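Local coordinates for MaoC-like dehydratase (Phytophthora Capsici, PDB 3KH8), which probably catalyses the reversible hydration of enoyl-CoA thioesters to 3-hydroxyacyl-CoA, as a hot dog-fold hydro-lyase of the MaoC-like family, at residues P203-P217 and F286-E298. Numbering follows the deposited sequence.
Sequences PKRQPDFNDEFKTSP and FPGETIQTRMWQE
Strand 209-214 runs antiparallel to strand 290-297, their axes 4.6 Å apart at 164°, with paired N-H···O bonds joining Phe209 to Met295, Asp211 to Thr293 and Phe213 to Ile291. A classic beta bulge sets Asp208 and Phe209 together opposite Met295. Beyond it, two prolines clamp the indole of Trp296: Pro203 CD lies 4.0 Å from the five-membered ring centroid over one face, Pro207 CA 3.7 Å over the opposite face. Within the hot dog domain, strand 209-214 is an edge strand of this chain's sheet, and 302-309 pairs with the other side of 290-297; the face bearing Phe209, Asp211 and Ile291 lies against helix 251-266. Trp296 NE1 donates in its ring plane to Arg205 O (2.8 Å, nearly straight), fixing the ring's rotation. The Arg205 guanidinium, nearly perpendicular to the indole (83°), receives Trp296 CD1 over its centre. NH1 and NH2 of Arg205 hold the two oxygens of Asp208 end-on, and Arg205 NH2 also meets Glu298 OE2 at 2.9 Å along an almost straight N-H (178°). Asp208 OD2 spends its anti lone pair on Gln297 N (2.7 Å). At the far end, Thr215 OG1 donates to Glu289 O (2.7 Å) and accepts from Gly288 N (2.9 Å), tying the residue after the strand to the type II turn Phe286-Glu289.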
loop_
_atom_site.group_PDB
_atom_site.type_symbol
_atom_site.label_atom_id
_atom_site.label_comp_id
_atom_site.label_asym_id
_atom_site.label_seq_id
_atom_site.Cartn_x
_atom_site.Cartn_y
_atom_site.Cartn_z
ATOM N N PRO A 203 10.188 -15.801 29.806
ATOM C CA PRO A 203 10.497 -15.568 31.223
ATOM C C PRO A 203 9.277 -15.105 32.010
ATOM O O PRO A 203 8.409 -14.427 31.463
ATOM C CB PRO A 203 11.559 -14.462 31.179
ATOM C CG PRO A 203 12.149 -14.547 29.807
ATOM C CD PRO A 203 11.006 -14.947 28.923
ATOM N N LYS A 204 9.217 -15.482 33.285
ATOM C CA LYS A 204 8.080 -15.146 34.144
ATOM C C LYS A 204 8.187 -13.733 34.713
ATOM O O LYS A 204 7.196 -13.151 35.159
ATOM C CB LYS A 204 7.934 -16.179 35.266
ATOM C CG LYS A 204 7.547 -17.581 34.778
ATOM C CD LYS A 204 6.200 -17.568 34.060
ATOM C CE LYS A 204 5.814 -18.945 33.544
ATOM N NZ LYS A 204 4.455 -18.913 32.925
ATOM N N ARG A 205 9.393 -13.183 34.678
ATOM C CA ARG A 205 9.638 -11.819 35.126
ATOM C C ARG A 205 8.913 -10.791 34.248
ATOM O O ARG A 205 8.464 -11.102 33.139
ATOM C CB ARG A 205 11.146 -11.539 35.156
ATOM C CG ARG A 205 11.842 -11.676 33.800
ATOM C CD ARG A 205 13.349 -11.840 33.963
ATOM N NE ARG A 205 14.062 -11.786 32.687
ATOM C CZ ARG A 205 14.387 -10.656 32.066
ATOM N NH1 ARG A 205 14.055 -9.492 32.603
ATOM N NH2 ARG A 205 15.039 -10.686 30.911
ATOM N N GLN A 206 8.796 -9.572 34.765
ATOM C CA GLN A 206 8.244 -8.445 34.025
ATOM C C GLN A 206 9.054 -8.239 32.740
ATOM O O GLN A 206 10.278 -8.391 32.759
ATOM C CB GLN A 206 8.341 -7.198 34.896
ATOM C CG GLN A 206 7.248 -6.172 34.707
ATOM C CD GLN A 206 7.294 -5.098 35.785
ATOM O OE1 GLN A 206 7.459 -5.395 36.972
ATOM N NE2 GLN A 206 7.156 -3.843 35.375
ATOM N N PRO A 207 8.382 -7.892 31.622
ATOM C CA PRO A 207 9.148 -7.594 30.406
ATOM C C PRO A 207 10.121 -6.436 30.624
ATOM O O PRO A 207 9.825 -5.511 31.381
ATOM C CB PRO A 207 8.069 -7.196 29.391
ATOM C CG PRO A 207 6.806 -7.803 29.906
ATOM C CD PRO A 207 6.928 -7.783 31.400
ATOM N N ASP A 208 11.278 -6.509 29.974
ATOM C CA ASP A 208 12.282 -5.455 30.052
ATOM C C ASP A 208 11.859 -4.225 29.258
ATOM O O ASP A 208 12.099 -3.093 29.674
ATOM C CB ASP A 208 13.632 -5.975 29.554
ATOM C CG ASP A 208 14.194 -7.073 30.441
ATOM O OD1 ASP A 208 13.957 -7.030 31.668
ATOM O OD2 ASP A 208 14.870 -7.979 29.914
ATOM N N PHE A 209 11.217 -4.458 28.116
ATOM C CA PHE A 209 10.778 -3.378 27.240
ATOM C C PHE A 209 9.396 -3.684 26.676
ATOM O O PHE A 209 9.035 -4.847 26.485
ATOM C CB PHE A 209 11.785 -3.163 26.100
ATOM C CG PHE A 209 13.193 -2.894 26.571
ATOM C CD1 PHE A 209 13.549 -1.645 27.078
ATOM C CD2 PHE A 209 14.162 -3.893 26.510
ATOM C CE1 PHE A 209 14.854 -1.394 27.520
ATOM C CE2 PHE A 209 15.467 -3.653 26.948
ATOM C CZ PHE A 209 15.812 -2.399 27.454
ATOM N N ASN A 210 8.626 -2.629 26.432
ATOM C CA ASN A 210 7.306 -2.749 25.829
ATOM C C ASN A 210 7.150 -1.745 24.702
ATOM O O ASN A 210 7.730 -0.660 24.742
ATOM C CB ASN A 210 6.207 -2.518 26.871
ATOM C CG ASN A 210 6.183 -3.587 27.946
ATOM O OD1 ASN A 210 5.705 -4.702 27.723
ATOM N ND2 ASN A 210 6.693 -3.247 29.125
ATOM N N ASP A 211 6.375 -2.122 23.693
ATOM C CA ASP A 211 6.013 -1.226 22.605
ATOM C C ASP A 211 4.585 -1.576 22.227
ATOM O O ASP A 211 4.117 -2.684 22.501
ATOM C CB ASP A 211 6.961 -1.409 21.409
ATOM C CG ASP A 211 6.985 -0.195 20.463
ATOM O OD1 ASP A 211 6.188 0.753 20.643
ATOM O OD2 ASP A 211 7.812 -0.194 19.525
ATOM N N GLU A 212 3.876 -0.632 21.624
ATOM C CA GLU A 212 2.543 -0.929 21.118
ATOM C C GLU A 212 2.285 -0.247 19.790
ATOM O O GLU A 212 2.840 0.814 19.501
ATOM C CB GLU A 212 1.451 -0.577 22.138
ATOM C CG GLU A 212 1.331 0.899 22.465
ATOM C CD GLU A 212 0.054 1.228 23.222
ATOM O OE1 GLU A 212 -0.345 0.444 24.114
ATOM O OE2 GLU A 212 -0.550 2.279 22.921
ATOM N N PHE A 213 1.450 -0.887 18.982
ATOM C CA PHE A 213 1.032 -0.330 17.712
ATOM C C PHE A 213 -0.452 -0.586 17.508
ATOM O O PHE A 213 -0.907 -1.730 17.537
ATOM C CB PHE A 213 1.850 -0.905 16.545
ATOM C CG PHE A 213 1.408 -0.399 15.197
ATOM C CD1 PHE A 213 1.681 0.914 14.810
ATOM C CD2 PHE A 213 0.703 -1.226 14.323
ATOM C CE1 PHE A 213 1.264 1.391 13.567
ATOM C CE2 PHE A 213 0.280 -0.757 13.085
ATOM C CZ PHE A 213 0.562 0.555 12.708
ATOM N N LYS A 214 -1.196 0.500 17.326
ATOM C CA LYS A 214 -2.613 0.445 17.001
ATOM C C LYS A 214 -2.744 0.136 15.512
ATOM O O LYS A 214 -2.410 0.974 14.670
ATOM C CB LYS A 214 -3.274 1.788 17.359
ATOM C CG LYS A 214 -4.701 2.015 16.848
ATOM C CD LYS A 214 -5.727 1.135 17.529
ATOM C CE LYS A 214 -7.148 1.569 17.166
ATOM N NZ LYS A 214 -7.517 1.232 15.753
ATOM N N THR A 215 -3.206 -1.071 15.185
ATOM C CA THR A 215 -3.452 -1.411 13.783
ATOM C C THR A 215 -4.709 -0.707 13.265
ATOM O O THR A 215 -5.595 -0.347 14.041
ATOM C CB THR A 215 -3.567 -2.939 13.541
ATOM O OG1 THR A 215 -4.774 -3.442 14.132
ATOM C CG2 THR A 215 -2.353 -3.681 14.110
ATOM N N SER A 216 -4.760 -0.491 11.953
ATOM C CA SER A 216 -5.942 0.058 11.302
ATOM C C SER A 216 -6.996 -1.037 11.131
ATOM O O SER A 216 -6.646 -2.197 10.923
ATOM C CB SER A 216 -5.563 0.635 9.934
ATOM O OG SER A 216 -6.720 0.899 9.158
ATOM N N PRO A 217 -8.293 -0.678 11.214
ATOM C CA PRO A 217 -9.327 -1.655 10.847
ATOM C C PRO A 217 -9.187 -2.144 9.401
ATOM O O PRO A 217 -9.725 -3.195 9.051
ATOM C CB PRO A 217 -10.641 -0.876 11.021
ATOM C CG PRO A 217 -10.246 0.559 11.135
ATOM C CD PRO A 217 -8.877 0.577 11.720
ATOM N N PHE A 286 -7.520 -9.219 15.193
ATOM C CA PHE A 286 -8.478 -8.561 14.316
ATOM C C PHE A 286 -7.966 -7.183 13.920
ATOM O O PHE A 286 -7.482 -6.431 14.774
ATOM C CB PHE A 286 -9.863 -8.484 14.972
ATOM C CG PHE A 286 -10.422 -9.827 15.340
ATOM C CD1 PHE A 286 -10.988 -10.649 14.367
ATOM C CD2 PHE A 286 -10.365 -10.284 16.654
ATOM C CE1 PHE A 286 -11.496 -11.897 14.699
ATOM C CE2 PHE A 286 -10.872 -11.531 16.996
ATOM C CZ PHE A 286 -11.439 -12.343 16.014
ATOM N N PRO A 287 -8.049 -6.850 12.618
ATOM C CA PRO A 287 -7.588 -5.530 12.186
ATOM C C PRO A 287 -8.314 -4.452 12.980
ATOM O O PRO A 287 -9.533 -4.532 13.158
ATOM C CB PRO A 287 -7.994 -5.474 10.707
ATOM C CG PRO A 287 -8.240 -6.884 10.302
ATOM C CD PRO A 287 -8.722 -7.587 11.533
ATOM N N GLY A 288 -7.568 -3.474 13.481
ATOM C CA GLY A 288 -8.135 -2.456 14.362
ATOM C C GLY A 288 -7.696 -2.604 15.807
ATOM O O GLY A 288 -7.765 -1.650 16.582
ATOM N N GLU A 289 -7.240 -3.801 16.171
ATOM C CA GLU A 289 -6.778 -4.064 17.529
ATOM C C GLU A 289 -5.354 -3.560 17.747
ATOM O O GLU A 289 -4.578 -3.415 16.786
ATOM C CB GLU A 289 -6.896 -5.558 17.863
ATOM C CG GLU A 289 -8.344 -6.051 17.901
ATOM C CD GLU A 289 -8.487 -7.463 18.442
ATOM O OE1 GLU A 289 -7.722 -8.362 18.030
ATOM O OE2 GLU A 289 -9.383 -7.670 19.281
ATOM N N THR A 290 -5.026 -3.284 19.009
ATOM C CA THR A 290 -3.705 -2.798 19.391
ATOM C C THR A 290 -2.778 -3.967 19.716
ATOM O O THR A 290 -3.093 -4.802 20.573
ATOM C CB THR A 290 -3.788 -1.836 20.601
ATOM O OG1 THR A 290 -4.694 -0.769 20.295
ATOM C CG2 THR A 290 -2.417 -1.249 20.937
ATOM N N ILE A 291 -1.643 -4.020 19.024
ATOM C CA ILE A 291 -0.657 -5.077 19.240
ATOM C C ILE A 291 0.468 -4.583 20.140
ATOM O O ILE A 291 1.217 -3.671 19.767
ATOM C CB ILE A 291 -0.073 -5.622 17.911
ATOM C CG1 ILE A 291 -1.173 -6.287 17.072
ATOM C CG2 ILE A 291 1.080 -6.608 18.192
ATOM C CD1 ILE A 291 -0.729 -6.719 15.657
ATOM N N GLN A 292 0.572 -5.190 21.321
ATOM C CA GLN A 292 1.647 -4.899 22.271
ATOM C C GLN A 292 2.758 -5.922 22.111
ATOM O O GLN A 292 2.500 -7.128 22.136
ATOM C CB GLN A 292 1.137 -4.973 23.714
ATOM C CG GLN A 292 0.058 -3.972 24.088
ATOM C CD GLN A 292 -0.591 -4.301 25.428
ATOM O OE1 GLN A 292 -1.016 -5.432 25.668
ATOM N NE2 GLN A 292 -0.676 -3.310 26.301
ATOM N N THR A 293 3.990 -5.448 21.970
ATOM C CA THR A 293 5.138 -6.346 21.934
ATOM C C THR A 293 5.882 -6.297 23.276
ATOM O O THR A 293 6.398 -5.244 23.674
ATOM C CB THR A 293 6.081 -6.037 20.737
ATOM O OG1 THR A 293 5.337 -6.100 19.513
ATOM C CG2 THR A 293 7.220 -7.044 20.665
ATOM N N ARG A 294 5.904 -7.434 23.971
ATOM C CA ARG A 294 6.620 -7.575 25.247
ATOM C C ARG A 294 8.000 -8.150 24.975
ATOM O O ARG A 294 8.115 -9.199 24.348
ATOM C CB ARG A 294 5.887 -8.537 26.184
ATOM C CG ARG A 294 4.438 -8.217 26.463
ATOM C CD ARG A 294 3.784 -9.393 27.174
ATOM N NE ARG A 294 2.477 -9.034 27.715
ATOM C CZ ARG A 294 1.572 -9.911 28.143
ATOM N NH1 ARG A 294 1.816 -11.215 28.082
ATOM N NH2 ARG A 294 0.415 -9.480 28.619
ATOM N N MET A 295 9.043 -7.482 25.463
ATOM C CA MET A 295 10.411 -7.891 25.148
ATOM C C MET A 295 11.278 -8.158 26.382
ATOM O O MET A 295 11.317 -7.352 27.320
ATOM C CB MET A 295 11.075 -6.869 24.215
ATOM C CG MET A 295 10.378 -6.741 22.848
ATOM S SD MET A 295 10.836 -5.268 21.908
ATOM C CE MET A 295 9.889 -3.989 22.728
ATOM N N TRP A 296 11.958 -9.301 26.367
ATOM C CA TRP A 296 12.855 -9.701 27.448
ATOM C C TRP A 296 14.282 -9.841 26.914
ATOM O O TRP A 296 14.561 -10.710 26.083
ATOM C CB TRP A 296 12.418 -11.040 28.052
ATOM C CG TRP A 296 11.141 -11.027 28.856
ATOM C CD1 TRP A 296 11.028 -10.862 30.212
ATOM C CD2 TRP A 296 9.807 -11.233 28.366
ATOM N NE1 TRP A 296 9.707 -10.937 30.591
ATOM C CE2 TRP A 296 8.937 -11.163 29.480
ATOM C CE3 TRP A 296 9.260 -11.460 27.093
ATOM C CZ2 TRP A 296 7.549 -11.317 29.361
ATOM C CZ3 TRP A 296 7.878 -11.608 26.974
ATOM C CH2 TRP A 296 7.039 -11.533 28.103
ATOM N N GLN A 297 15.168 -8.970 27.390
ATOM C CA GLN A 297 16.595 -9.053 27.085
ATOM C C GLN A 297 17.194 -10.243 27.830
ATOM O O GLN A 297 17.082 -10.338 29.053
ATOM C CB GLN A 297 17.294 -7.741 27.484
ATOM C CG GLN A 297 18.826 -7.737 27.361
ATOM C CD GLN A 297 19.314 -7.768 25.924
ATOM O OE1 GLN A 297 19.767 -8.802 25.431
ATOM N NE2 GLN A 297 19.218 -6.634 25.242
ATOM N N GLU A 298 17.806 -11.162 27.088
ATOM C CA GLU A 298 18.436 -12.334 27.694
ATOM C C GLU A 298 19.961 -12.307 27.580
ATOM O O GLU A 298 20.640 -13.232 28.023
ATOM C CB GLU A 298 17.858 -13.631 27.118
ATOM C CG GLU A 298 16.392 -13.866 27.473
ATOM C CD GLU A 298 16.178 -14.141 28.951
ATOM O OE1 GLU A 298 16.437 -15.282 29.388
ATOM O OE2 GLU A 298 15.736 -13.225 29.673
HETATM O O HOH W 1 4.056 -3.540 19.279
#